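Local coordinates for protein FAD-dependent oxidoreductase (Actinomadura kijaniata, PDB 3M9V) that is a flavin-dependent oxidoreductase of the acyl-CoA dehydrogenase family that binds dTDP and takes part in D-kijanose biosynthesis, probably acting on a dTDP-linked sugar, at residues Gln335-Phe340 and Gln387-Val392; Ser262-Tyr267 and Gln341-Ala346; Leu35-Ser40 and Thr53-Ala58. All blocks are in the same frame, centred on the assembly; numbering follows the deposited sequence.

Interaction 1 (Gln335-Phe340 and Gln387-Val392); sequences QMMRHF and QPYAYV
Met337 and Phe340, three residues apart on helix 329-362 of the C-terminal helical domain of the acyl-CoA dehydrogenase fold, pack against Pro388 and Tyr389 in the loop that leads into helix 391-402. The join combines a Met-aromatic contact with apolar packing, and no hydrogen bond links the two segments. Met337 starts out extended, with CG anti to the backbone N (chi1 -176°), then bends at chi2 and chi3, bringing SD and CE to the loop. Its SD lies 4.2 Å from Tyr389 CE2 and approaches the ring obliquely, 46° off the normal, while Met337 CE stops 4.4 Å from Pro388 CG. The far end of the Phe340 ring reaches the same proline: Phe340 CE2 is 4.3 Å from Pro388 CG, and Phe340 CZ is 3.7 Å from Pro388 O.

The backbone that these side chains meet is held by Gln341, whose amide accepts a hydrogen bond from Tyr389 N through OE1 and gives one to Pro388 O through NE2. Arg338 on the same helix forms a salt bridge with Asp301 of a second subunit, and the Met337 side chain also touches Gln256, a dTDP-binding residue. The peptide bonds before Pro388 and before Tyr389 are both cis, and Pro388 CB sits over one face of the Tyr389 ring, 3.2 Å above its plane and displaced toward the rim.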
ATOM      1  N   GLN A 335     -10.251  27.234   2.770  1.00 21.62           N
ATOM      2  CA  GLN A 335      -9.132  26.710   3.526  1.00 22.04           C
ATOM      3  C   GLN A 335      -9.631  25.718   4.570  1.00 20.15           C
ATOM      4  O   GLN A 335      -9.008  24.690   4.776  1.00 20.49           O
ATOM      5  CB  GLN A 335      -8.361  27.862   4.171  1.00 21.35           C
ATOM      6  CG  GLN A 335      -7.472  28.456   3.102  1.00 27.63           C
ATOM      7  CD  GLN A 335      -6.516  29.475   3.659  1.00 37.38           C
ATOM      8  OE1 GLN A 335      -5.960  29.333   4.751  1.00 42.64           O
ATOM      9  NE2 GLN A 335      -6.305  30.529   2.878  1.00 47.03           N
ATOM     10  N   MET A 336     -10.742  26.018   5.234  1.00 19.66           N
ATOM     11  CA  MET A 336     -11.246  25.105   6.252  1.00 17.29           C
ATOM     12  C   MET A 336     -11.605  23.758   5.637  1.00 16.75           C
ATOM     13  O   MET A 336     -11.200  22.716   6.150  1.00 15.68           O
ATOM     14  CB  MET A 336     -12.416  25.727   6.995  1.00 16.33           C
ATOM     15  CG  MET A 336     -11.959  26.885   7.895  1.00 17.22           C
ATOM     16  SD  MET A 336     -13.337  27.615   8.820  1.00 24.62           S
ATOM     17  CE  MET A 336     -13.787  26.295   9.934  1.00 13.40           C
ATOM     18  N   MET A 337     -12.267  23.785   4.489  1.00 14.64           N
ATOM     19  CA  MET A 337     -12.675  22.556   3.831  1.00 19.59           C
ATOM     20  C   MET A 337     -11.504  21.726   3.277  1.00 18.92           C
ATOM     21  O   MET A 337     -11.487  20.495   3.295  1.00 20.86           O
ATOM     22  CB  MET A 337     -13.729  22.880   2.764  1.00 18.70           C
ATOM     23  CG  MET A 337     -14.277  21.633   2.094  1.00 21.36           C
ATOM     24  SD  MET A 337     -15.242  20.567   3.213  1.00 23.26           S
ATOM     25  CE  MET A 337     -16.594  21.530   3.863  1.00 27.10           C
ATOM     26  N   ARG A 338     -10.484  22.415   2.793  1.00 20.90           N
ATOM     27  CA  ARG A 338      -9.269  21.760   2.333  1.00 21.40           C
ATOM     28  C   ARG A 338      -8.527  21.067   3.487  1.00 20.26           C
ATOM     29  O   ARG A 338      -8.141  19.916   3.352  1.00 17.54           O
ATOM     30  CB  ARG A 338      -8.347  22.804   1.692  1.00 21.41           C
ATOM     31  CG  ARG A 338      -7.011  22.199   1.221  1.00 24.59           C
ATOM     32  CD  ARG A 338      -7.185  21.619  -0.175  1.00 30.99           C
ATOM     33  NE  ARG A 338      -5.959  21.370  -0.949  1.00 33.75           N
ATOM     34  CZ  ARG A 338      -5.345  22.272  -1.707  1.00 30.79           C
ATOM     35  NH1 ARG A 338      -5.798  23.514  -1.770  1.00 26.56           N
ATOM     36  NH2 ARG A 338      -4.261  21.946  -2.393  1.00 22.77           N
ATOM     37  N   HIS A 339      -8.302  21.733   4.614  1.00 18.40           N
ATOM     38  CA  HIS A 339      -7.800  21.012   5.781  1.00 19.24           C
ATOM     39  C   HIS A 339      -8.655  19.803   6.139  1.00 18.73           C
ATOM     40  O   HIS A 339      -8.074  18.744   6.366  1.00 17.12           O
ATOM     41  CB  HIS A 339      -7.727  21.868   7.048  1.00 16.10           C
ATOM     42  CG  HIS A 339      -6.580  22.836   7.058  1.00 20.98           C
ATOM     43  ND1 HIS A 339      -5.304  22.478   7.441  1.00 17.03           N
ATOM     44  CD2 HIS A 339      -6.523  24.152   6.732  1.00 20.67           C
ATOM     45  CE1 HIS A 339      -4.517  23.542   7.389  1.00 21.87           C
ATOM     46  NE2 HIS A 339      -5.228  24.563   6.941  1.00 22.13           N
ATOM     47  N   PHE A 340      -9.980  19.964   6.215  1.00 17.63           N
ATOM     48  CA  PHE A 340     -10.930  18.886   6.526  1.00 15.78           C
ATOM     49  C   PHE A 340     -10.743  17.748   5.523  1.00 15.12           C
ATOM     50  O   PHE A 340     -10.532  16.583   5.892  1.00 13.11           O
ATOM     51  CB  PHE A 340     -12.374  19.427   6.528  1.00 12.14           C
ATOM     52  CG  PHE A 340     -13.467  18.437   6.871  1.00 18.66           C
ATOM     53  CD1 PHE A 340     -13.216  17.189   7.451  1.00 16.41           C
ATOM     54  CD2 PHE A 340     -14.797  18.766   6.578  1.00 20.14           C
ATOM     55  CE1 PHE A 340     -14.265  16.299   7.769  1.00 15.48           C
ATOM     56  CE2 PHE A 340     -15.852  17.862   6.826  1.00 17.79           C
ATOM     57  CZ  PHE A 340     -15.579  16.621   7.435  1.00 14.85           C
ATOM     58  N   GLN A 387     -20.798  12.209   4.045  1.00 34.98           N
ATOM     59  CA  GLN A 387     -20.512  13.369   3.219  1.00 35.16           C
ATOM     60  C   GLN A 387     -20.431  14.517   4.218  1.00 34.57           C
ATOM     61  O   GLN A 387     -21.100  14.472   5.246  1.00 34.31           O
ATOM     62  CB  GLN A 387     -21.652  13.576   2.211  1.00 35.79           C
ATOM     63  CG  GLN A 387     -21.498  12.793   0.881  1.00 37.76           C
ATOM     64  CD  GLN A 387     -20.197  13.128   0.142  1.00 47.68           C
ATOM     65  OE1 GLN A 387     -19.320  13.800   0.701  1.00 55.69           O
ATOM     66  NE2 GLN A 387     -20.048  12.654  -1.097  1.00 41.39           N
ATOM     67  N   PRO A 388     -19.610  15.543   3.947  1.00 32.02           N
ATOM     68  CA  PRO A 388     -18.744  15.654   2.786  1.00 29.68           C
ATOM     69  C   PRO A 388     -17.310  15.200   3.067  1.00 26.22           C
ATOM     70  O   PRO A 388     -16.874  15.284   4.206  1.00 22.70           O
ATOM     71  CB  PRO A 388     -18.769  17.163   2.525  1.00 30.79           C
ATOM     72  CG  PRO A 388     -18.981  17.794   3.876  1.00 30.33           C
ATOM     73  CD  PRO A 388     -19.587  16.761   4.779  1.00 32.61           C
ATOM     74  N   TYR A 389     -16.573  14.713   2.070  1.00 24.22           N
ATOM     75  CA  TYR A 389     -17.129  14.125   0.857  1.00 24.55           C
ATOM     76  C   TYR A 389     -16.736  12.656   0.878  1.00 21.52           C
ATOM     77  O   TYR A 389     -15.673  12.296   1.399  1.00 22.37           O
ATOM     78  CB  TYR A 389     -16.498  14.773  -0.376  1.00 23.65           C
ATOM     79  CG  TYR A 389     -16.808  16.254  -0.465  1.00 28.99           C
ATOM     80  CD1 TYR A 389     -18.112  16.731  -0.640  1.00 33.29           C
ATOM     81  CD2 TYR A 389     -15.782  17.177  -0.337  1.00 26.75           C
ATOM     82  CE1 TYR A 389     -18.385  18.101  -0.694  1.00 35.81           C
ATOM     83  CE2 TYR A 389     -16.035  18.521  -0.400  1.00 30.33           C
ATOM     84  CZ  TYR A 389     -17.318  18.987  -0.572  1.00 36.82           C
ATOM     85  OH  TYR A 389     -17.404  20.366  -0.599  1.00 35.68           O
ATOM     86  N   ALA A 390     -17.561  11.808   0.280  1.00 19.19           N
ATOM     87  CA  ALA A 390     -17.130  10.436   0.044  1.00 20.59           C
ATOM     88  C   ALA A 390     -15.965  10.444  -0.958  1.00 21.08           C
ATOM     89  O   ALA A 390     -15.819  11.414  -1.711  1.00 20.29           O
ATOM     90  CB  ALA A 390     -18.307   9.612  -0.496  1.00 20.93           C
ATOM     91  N   TYR A 391     -15.157   9.379  -0.971  1.00 19.24           N
ATOM     92  CA  TYR A 391     -13.911   9.297  -1.728  1.00 20.06           C
ATOM     93  C   TYR A 391     -13.990   9.856  -3.149  1.00 21.01           C
ATOM     94  O   TYR A 391     -13.219  10.731  -3.527  1.00 20.14           O
ATOM     95  CB  TYR A 391     -13.366   7.861  -1.763  1.00 17.22           C
ATOM     96  CG  TYR A 391     -12.125   7.755  -2.604  1.00 21.91           C
ATOM     97  CD1 TYR A 391     -10.921   8.281  -2.153  1.00 20.07           C
ATOM     98  CD2 TYR A 391     -12.141   7.114  -3.840  1.00 20.38           C
ATOM     99  CE1 TYR A 391      -9.767   8.206  -2.904  1.00 23.18           C
ATOM    100  CE2 TYR A 391     -10.974   7.032  -4.596  1.00 25.03           C
ATOM    101  CZ  TYR A 391      -9.793   7.561  -4.121  1.00 20.76           C
ATOM    102  OH  TYR A 391      -8.614   7.531  -4.839  1.00 18.60           O
ATOM    103  N   VAL A 392     -14.912   9.328  -3.942  1.00 21.05           N
ATOM    104  CA  VAL A 392     -15.080   9.785  -5.322  1.00 21.99           C
ATOM    105  C   VAL A 392     -15.308  11.286  -5.488  1.00 20.88           C
ATOM    106  O   VAL A 392     -14.632  11.939  -6.300  1.00 19.39           O
ATOM    107  CB  VAL A 392     -16.068   8.892  -6.104  1.00 22.37           C
ATOM    108  CG1 VAL A 392     -16.269   9.471  -7.490  1.00 27.16           C
ATOM    109  CG2 VAL A 392     -15.465   7.456  -6.225  1.00 23.23           C
TER

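Interaction 2 (Ser262-Tyr267 and Gln341-Ala346)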
ATOM      1  N   SER A 262     -15.132  17.370  13.422  1.00 13.32           N
ATOM      2  CA  SER A 262     -14.759  16.759  14.683  1.00 14.38           C
ATOM      3  C   SER A 262     -15.051  15.251  14.747  1.00 14.48           C
ATOM      4  O   SER A 262     -14.527  14.483  15.585  1.00 15.07           O
ATOM      5  CB  SER A 262     -15.233  17.640  15.861  1.00 14.24           C
ATOM      6  OG  SER A 262     -16.612  17.458  16.127  1.00 17.68           O
ATOM      7  N   VAL A 263     -15.922  14.809  13.855  1.00 13.32           N
ATOM      8  CA  VAL A 263     -16.256  13.391  13.743  1.00 16.54           C
ATOM      9  C   VAL A 263     -15.041  12.525  13.388  1.00 15.22           C
ATOM     10  O   VAL A 263     -15.127  11.316  13.533  1.00 12.60           O
ATOM     11  CB  VAL A 263     -17.389  13.100  12.725  1.00 17.63           C
ATOM     12  CG1 VAL A 263     -16.827  12.884  11.346  1.00 17.61           C
ATOM     13  CG2 VAL A 263     -18.130  11.833  13.149  1.00 19.34           C
ATOM     14  N   LEU A 264     -13.933  13.132  12.959  1.00 14.65           N
ATOM     15  CA  LEU A 264     -12.696  12.426  12.690  1.00 14.62           C
ATOM     16  C   LEU A 264     -12.208  11.774  13.991  1.00 16.14           C
ATOM     17  O   LEU A 264     -11.596  10.718  13.904  1.00 14.96           O
ATOM     18  CB  LEU A 264     -11.596  13.358  12.150  1.00 13.89           C
ATOM     19  CG  LEU A 264     -11.780  13.913  10.720  1.00 19.12           C
ATOM     20  CD1 LEU A 264     -10.615  14.732  10.139  1.00 19.15           C
ATOM     21  CD2 LEU A 264     -12.231  12.812   9.730  1.00 14.71           C
ATOM     22  N   GLY A 265     -12.456  12.389  15.146  1.00 12.35           N
ATOM     23  CA  GLY A 265     -12.119  11.793  16.432  1.00 14.05           C
ATOM     24  C   GLY A 265     -12.739  10.424  16.647  1.00 14.42           C
ATOM     25  O   GLY A 265     -12.171   9.571  17.342  1.00 15.40           O
ATOM     26  N   VAL A 266     -13.896  10.179  16.037  1.00 14.12           N
ATOM     27  CA  VAL A 266     -14.598   8.889  16.175  1.00 12.80           C
ATOM     28  C   VAL A 266     -13.727   7.752  15.620  1.00 15.61           C
ATOM     29  O   VAL A 266     -13.448   6.744  16.277  1.00 13.61           O
ATOM     30  CB  VAL A 266     -15.997   8.933  15.538  1.00 13.89           C
ATOM     31  CG1 VAL A 266     -16.637   7.525  15.597  1.00 10.75           C
ATOM     32  CG2 VAL A 266     -16.868   9.980  16.295  1.00 13.24           C
ATOM     33  N   TYR A 267     -13.203   7.974  14.424  1.00 13.98           N
ATOM     34  CA  TYR A 267     -12.494   6.911  13.666  1.00 14.33           C
ATOM     35  C   TYR A 267     -11.100   6.778  14.273  1.00 13.14           C
ATOM     36  O   TYR A 267     -10.574   5.664  14.358  1.00 11.33           O
ATOM     37  CB  TYR A 267     -12.496   7.238  12.165  1.00 12.96           C
ATOM     38  CG  TYR A 267     -13.951   7.342  11.736  1.00 16.01           C
ATOM     39  CD1 TYR A 267     -14.734   6.185  11.693  1.00 18.72           C
ATOM     40  CD2 TYR A 267     -14.554   8.559  11.403  1.00 19.59           C
ATOM     41  CE1 TYR A 267     -16.091   6.229  11.338  1.00 19.10           C
ATOM     42  CE2 TYR A 267     -15.920   8.611  11.037  1.00 13.99           C
ATOM     43  CZ  TYR A 267     -16.668   7.451  11.047  1.00 13.23           C
ATOM     44  OH  TYR A 267     -17.997   7.413  10.737  1.00 16.09           O
ATOM     45  N   GLN A 341     -10.869  18.053   4.235  1.00 13.94           N
ATOM     46  CA  GLN A 341     -10.828  16.957   3.274  1.00 13.22           C
ATOM     47  C   GLN A 341      -9.484  16.222   3.100  1.00 14.65           C
ATOM     48  O   GLN A 341      -9.461  15.017   2.845  1.00 12.63           O
ATOM     49  CB  GLN A 341     -11.462  17.344   1.937  1.00 14.76           C
ATOM     50  CG  GLN A 341     -12.888  17.894   2.168  1.00 12.97           C
ATOM     51  CD  GLN A 341     -13.842  16.808   2.652  1.00 18.99           C
ATOM     52  OE1 GLN A 341     -13.821  15.677   2.145  1.00 17.64           O
ATOM     53  NE2 GLN A 341     -14.713  17.154   3.605  1.00 14.39           N
ATOM     54  N   CYS A 342      -8.372  16.939   3.187  1.00 11.12           N
ATOM     55  CA  CYS A 342      -7.057  16.308   3.123  1.00 15.70           C
ATOM     56  C   CYS A 342      -6.969  15.283   4.260  1.00 14.03           C
ATOM     57  O   CYS A 342      -6.565  14.147   4.042  1.00 17.33           O
ATOM     58  CB  CYS A 342      -5.949  17.352   3.350  1.00 11.89           C
ATOM     59  SG  CYS A 342      -5.662  18.226   1.803  1.00 20.20           S
ATOM     60  N   ALA A 343      -7.334  15.721   5.457  1.00 12.91           N
ATOM     61  CA  ALA A 343      -7.249  14.863   6.654  1.00 15.70           C
ATOM     62  C   ALA A 343      -8.232  13.697   6.612  1.00 14.11           C
ATOM     63  O   ALA A 343      -7.903  12.582   7.019  1.00 15.11           O
ATOM     64  CB  ALA A 343      -7.445  15.668   7.954  1.00 11.19           C
ATOM     65  N   LYS A 344      -9.448  13.955   6.141  1.00 13.75           N
ATOM     66  CA  LYS A 344     -10.470  12.917   6.022  1.00 13.38           C
ATOM     67  C   LYS A 344     -10.059  11.767   5.115  1.00 15.11           C
ATOM     68  O   LYS A 344     -10.243  10.592   5.441  1.00 14.85           O
ATOM     69  CB  LYS A 344     -11.806  13.504   5.508  1.00 14.56           C
ATOM     70  CG  LYS A 344     -12.953  12.488   5.538  1.00 17.57           C
ATOM     71  CD  LYS A 344     -14.282  13.081   5.016  1.00 21.77           C
ATOM     72  CE  LYS A 344     -15.510  12.288   5.474  1.00 22.66           C
ATOM     73  NZ  LYS A 344     -15.640  11.194   4.493  1.00 32.95           N
ATOM     74  N   LEU A 345      -9.492  12.084   3.958  1.00 13.60           N
ATOM     75  CA  LEU A 345      -9.050  11.021   3.068  1.00 15.16           C
ATOM     76  C   LEU A 345      -7.972  10.158   3.734  1.00 17.61           C
ATOM     77  O   LEU A 345      -7.999   8.928   3.644  1.00 17.26           O
ATOM     78  CB  LEU A 345      -8.561  11.628   1.756  1.00 15.45           C
ATOM     79  CG  LEU A 345      -8.495  10.701   0.538  1.00 19.34           C
ATOM     80  CD1 LEU A 345      -8.696  11.611  -0.660  1.00 30.28           C
ATOM     81  CD2 LEU A 345      -7.062  10.254   0.430  1.00 27.89           C
ATOM     82  N   ALA A 346      -7.022  10.784   4.418  1.00 15.07           N
ATOM     83  CA  ALA A 346      -5.977  10.049   5.140  1.00 13.23           C
ATOM     84  C   ALA A 346      -6.608   9.236   6.249  1.00 12.98           C
ATOM     85  O   ALA A 346      -6.293   8.056   6.393  1.00 16.30           O
ATOM     86  CB  ALA A 346      -5.014  11.040   5.741  1.00 13.82           C
TER
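Leu264 supplies nearly all of one side of this buried contact, its two methyl groups reaching Ala343 and Lys344 on the facing helix. Leu264 CD1 meets Ala343 CB at 4.0 Å, and Leu264 CD2 comes to 4.1 Å from Lys344 CA and 4.3 Å from Lys344 CG. With CG of Leu264 anti to its carbonyl carbon (chi1 -70°) and chi2 extended (-174°), the fork is carried out toward the facing helix, so that one methyl meets Ala343 and the other Lys344. The backbones are nearest at Leu264 and Lys344, whose CA atoms are 7.0 Å apart.

Lys344 contributes only its base to this apolar patch. Its chain runs extended through chi3 and then turns at chi4 (-85°), which brings NZ to the backbone oxygens of Gly383, Met386 and Tyr389. Three hydrogen bonds therefore grip a buried amine, and these carbonyl dipoles would be expected to stabilise its positive charge.

Farther out, Val263 packs on Leu100 and His103 of helix 96-118, while Cys342 O accepts a hydrogen bond from Ser302 OG of a second subunit. The contact joins helices 264-283 and 329-362 in the helical C-terminal domain characteristic of acyl-CoA dehydrogenases, and Lys344 ties that core to the segment holding Phe385 and Gln387, which bind FMN in this protein although none is bound to this chain.

Interaction 3 (Leu35-Ser40 and Thr53-Ala58)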
ATOM      1  N   LEU A  35     -18.385   6.199  30.674  1.00 23.32           N
ATOM      2  CA  LEU A  35     -17.721   5.171  29.877  1.00 25.69           C
ATOM      3  C   LEU A  35     -18.074   3.727  30.230  1.00 26.42           C
ATOM      4  O   LEU A  35     -18.363   2.923  29.338  1.00 24.71           O
ATOM      5  CB  LEU A  35     -16.206   5.405  29.757  1.00 26.11           C
ATOM      6  CG  LEU A  35     -15.858   6.791  29.222  1.00 26.55           C
ATOM      7  CD1 LEU A  35     -14.356   7.021  29.119  1.00 27.02           C
ATOM      8  CD2 LEU A  35     -16.488   6.936  27.852  1.00 26.81           C
ATOM      9  N   PRO A  36     -18.055   3.374  31.528  1.00 28.23           N
ATOM     10  CA  PRO A  36     -18.338   1.963  31.842  1.00 27.94           C
ATOM     11  C   PRO A  36     -19.703   1.466  31.375  1.00 25.38           C
ATOM     12  O   PRO A  36     -19.815   0.330  30.938  1.00 28.64           O
ATOM     13  CB  PRO A  36     -18.250   1.903  33.380  1.00 28.73           C
ATOM     14  CG  PRO A  36     -17.406   3.135  33.769  1.00 28.57           C
ATOM     15  CD  PRO A  36     -17.736   4.179  32.724  1.00 26.94           C
ATOM     16  N   ARG A  37     -20.763   2.261  31.424  1.00 23.50           N
ATOM     17  CA  ARG A  37     -22.034   1.786  30.857  1.00 25.20           C
ATOM     18  C   ARG A  37     -21.980   1.655  29.328  1.00 22.46           C
ATOM     19  O   ARG A  37     -22.491   0.704  28.725  1.00 21.67           O
ATOM     20  CB  ARG A  37     -23.206   2.709  31.213  1.00 24.45           C
ATOM     21  CG  ARG A  37     -24.555   2.279  30.604  1.00 25.72           C
ATOM     22  CD  ARG A  37     -25.609   3.399  30.617  1.00 25.09           C
ATOM     23  NE  ARG A  37     -26.082   3.583  31.987  1.00 30.22           N
ATOM     24  CZ  ARG A  37     -27.079   2.915  32.568  1.00 30.53           C
ATOM     25  NH1 ARG A  37     -27.344   3.150  33.848  1.00 33.07           N
ATOM     26  NH2 ARG A  37     -27.805   2.015  31.918  1.00 25.63           N
ATOM     27  N   ILE A  38     -21.347   2.641  28.701  1.00 21.40           N
ATOM     28  CA  ILE A  38     -21.195   2.643  27.250  1.00 21.00           C
ATOM     29  C   ILE A  38     -20.485   1.391  26.741  1.00 22.65           C
ATOM     30  O   ILE A  38     -20.980   0.706  25.842  1.00 21.44           O
ATOM     31  CB  ILE A  38     -20.534   3.949  26.764  1.00 21.31           C
ATOM     32  CG1 ILE A  38     -21.509   5.095  27.063  1.00 16.57           C
ATOM     33  CG2 ILE A  38     -20.129   3.824  25.289  1.00 18.28           C
ATOM     34  CD1 ILE A  38     -20.919   6.509  26.925  1.00 16.25           C
ATOM     35  N   ARG A  39     -19.375   1.031  27.374  1.00 23.51           N
ATOM     36  CA  ARG A  39     -18.663  -0.179  26.987  1.00 25.18           C
ATOM     37  C   ARG A  39     -19.472  -1.434  27.269  1.00 25.96           C
ATOM     38  O   ARG A  39     -19.449  -2.414  26.523  1.00 24.24           O
ATOM     39  CB  ARG A  39     -17.358  -0.261  27.782  1.00 26.59           C
ATOM     40  CG  ARG A  39     -16.269  -1.034  27.081  1.00 35.91           C
ATOM     41  CD  ARG A  39     -14.911  -0.683  27.674  1.00 54.02           C
ATOM     42  NE  ARG A  39     -14.924  -0.772  29.131  1.00 57.16           N
ATOM     43  CZ  ARG A  39     -14.914   0.281  29.943  1.00 62.32           C
ATOM     44  NH1 ARG A  39     -14.940   0.102  31.262  1.00 62.92           N
ATOM     45  NH2 ARG A  39     -14.868   1.510  29.439  1.00 63.03           N
ATOM     46  N   SER A  40     -20.219  -1.410  28.364  1.00 25.05           N
ATOM     47  CA  SER A  40     -20.877  -2.612  28.854  0.50 25.10           C
ATOM     48  C   SER A  40     -22.016  -3.008  27.931  1.00 24.85           C
ATOM     49  O   SER A  40     -22.237  -4.188  27.688  1.00 23.74           O
ATOM     50  CB  SER A  40     -21.449  -2.382  30.258  0.50 25.07           C
ATOM     51  OG  SER A  40     -20.397  -2.429  31.198  0.50 23.98           O
ATOM     52  N   THR A  53     -30.875   4.159  24.412  1.00 22.58           N
ATOM     53  CA  THR A  53     -31.616   5.317  24.907  0.50 22.25           C
ATOM     54  C   THR A  53     -31.193   5.652  26.330  1.00 21.23           C
ATOM     55  O   THR A  53     -31.178   6.821  26.712  1.00 22.55           O
ATOM     56  CB  THR A  53     -33.138   5.083  24.906  0.50 23.07           C
ATOM     57  OG1 THR A  53     -33.402   3.858  25.597  0.50 23.35           O
ATOM     58  CG2 THR A  53     -33.672   5.001  23.474  0.50 22.88           C
ATOM     59  N   ASP A  54     -30.803   4.646  27.103  1.00 19.61           N
ATOM     60  CA  ASP A  54     -30.410   4.899  28.496  1.00 22.42           C
ATOM     61  C   ASP A  54     -29.090   5.649  28.650  1.00 21.35           C
ATOM     62  O   ASP A  54     -28.869   6.412  29.609  1.00 17.43           O
ATOM     63  CB  ASP A  54     -30.266   3.588  29.297  1.00 23.39           C
ATOM     64  CG  ASP A  54     -29.521   2.500  28.526  1.00 27.01           C
ATOM     65  OD1 ASP A  54     -28.649   1.779  29.065  1.00 33.74           O
ATOM     66  OD2 ASP A  54     -29.812   2.378  27.319  1.00 38.83           O
ATOM     67  N   THR A  55     -28.175   5.433  27.708  1.00 18.68           N
ATOM     68  CA  THR A  55     -26.941   6.213  27.792  1.00 16.96           C
ATOM     69  C   THR A  55     -27.285   7.679  27.583  1.00 17.29           C
ATOM     70  O   THR A  55     -26.737   8.571  28.245  1.00 17.10           O
ATOM     71  CB  THR A  55     -26.003   5.777  26.645  1.00 19.62           C
ATOM     72  OG1 THR A  55     -25.568   4.449  26.953  1.00 19.55           O
ATOM     73  CG2 THR A  55     -24.838   6.746  26.533  1.00 20.58           C
ATOM     74  N   PHE A  56     -28.160   7.932  26.612  1.00 18.16           N
ATOM     75  CA  PHE A  56     -28.506   9.320  26.304  1.00 21.23           C
ATOM     76  C   PHE A  56     -29.353   9.956  27.389  1.00 23.56           C
ATOM     77  O   PHE A  56     -29.173  11.137  27.705  1.00 25.17           O
ATOM     78  CB  PHE A  56     -29.097   9.477  24.900  1.00 20.01           C
ATOM     79  CG  PHE A  56     -27.993   9.481  23.881  1.00 24.62           C
ATOM     80  CD1 PHE A  56     -27.435  10.682  23.443  1.00 22.65           C
ATOM     81  CD2 PHE A  56     -27.447   8.272  23.456  1.00 21.45           C
ATOM     82  CE1 PHE A  56     -26.339  10.663  22.559  1.00 27.93           C
ATOM     83  CE2 PHE A  56     -26.349   8.258  22.586  1.00 23.91           C
ATOM     84  CZ  PHE A  56     -25.802   9.457  22.136  1.00 20.09           C
ATOM     85  N   ASP A  57     -30.209   9.156  28.023  1.00 24.91           N
ATOM     86  CA  ASP A  57     -30.886   9.725  29.194  1.00 26.45           C
ATOM     87  C   ASP A  57     -29.870  10.175  30.242  1.00 26.18           C
ATOM     88  O   ASP A  57     -29.983  11.273  30.776  1.00 26.87           O
ATOM     89  CB  ASP A  57     -31.929   8.791  29.816  1.00 25.87           C
ATOM     90  CG  ASP A  57     -33.164   8.630  28.954  1.00 31.50           C
ATOM     91  OD1 ASP A  57     -33.469   9.483  28.092  1.00 34.80           O
ATOM     92  OD2 ASP A  57     -33.840   7.595  29.111  1.00 38.50           O
ATOM     93  N   ALA A  58     -28.860   9.363  30.544  1.00 26.93           N
ATOM     94  CA  ALA A  58     -27.859   9.809  31.516  1.00 27.01           C
ATOM     95  C   ALA A  58     -27.068  11.054  31.098  1.00 28.27           C
ATOM     96  O   ALA A  58     -26.740  11.898  31.939  1.00 28.18           O
ATOM     97  CB  ALA A  58     -26.912   8.649  31.879  1.00 25.05           C
TER
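Arg37 and Asp54 make the charged part of this contact, a salt bridge near the surface. Arg37 NH2 donates to Asp54 OD1 over 3.0 Å in a bent hydrogen bond, with an N-H...O angle of 139°. The acceptor is tilted somewhat out of the guanidinium plane and uses its anti lone pair, the one away from OD2. The two flat groups stand nearly perpendicular, 85° apart, in keeping with the single N-to-O contact, NH2 to OD1. A bend at chi3 of Arg37 swings the guanidinium group to the carboxylate.

Van der Waals packing lies deeper. Ile38 and Thr55 cross at about a right angle, with Ile38 CG1 at 3.8 Å from Thr55 CG2 and Ile38 CD1 at 3.9 Å from the same methyl. Thr55 OG1 turns toward the aliphatic part of Arg37, 3.8 Å from its CD, as the two side chains slide past each other in opposite directions.

The axes of segments 35-40 and 53-58 approach to 10.3 Å at 169°, nearly antiparallel. Their parent helices, the consecutive 35-48 and 53-61, form a hairpin in the N-terminal domain. Ile38, Thr55 and Phe56 all rest on Thr98 of helix 96-118, which lies beneath the hairpin.

Overall arrangement
Interactions 1 and 2 share helix 329-362, and their centres are 9 Å apart. Their segments alternate along the chain and touch directly, Pro388 O packing 3.5 Å from Lys344 CD, so they form one continuous patch of packing that also borders a second subunit. This patch lies beside the ligand sites: the Pro388 side chain is about 7 Å from the bound dTDP, whereas that of Lys344 is about 13 Å from it but about 6 Å from the side chain of FMN-binding Gln387. Interaction 3 stands apart in the N-terminal domain, away from these sites. Its centre is 31 Å from that of interaction 1 and 25 Å from that of interaction 2.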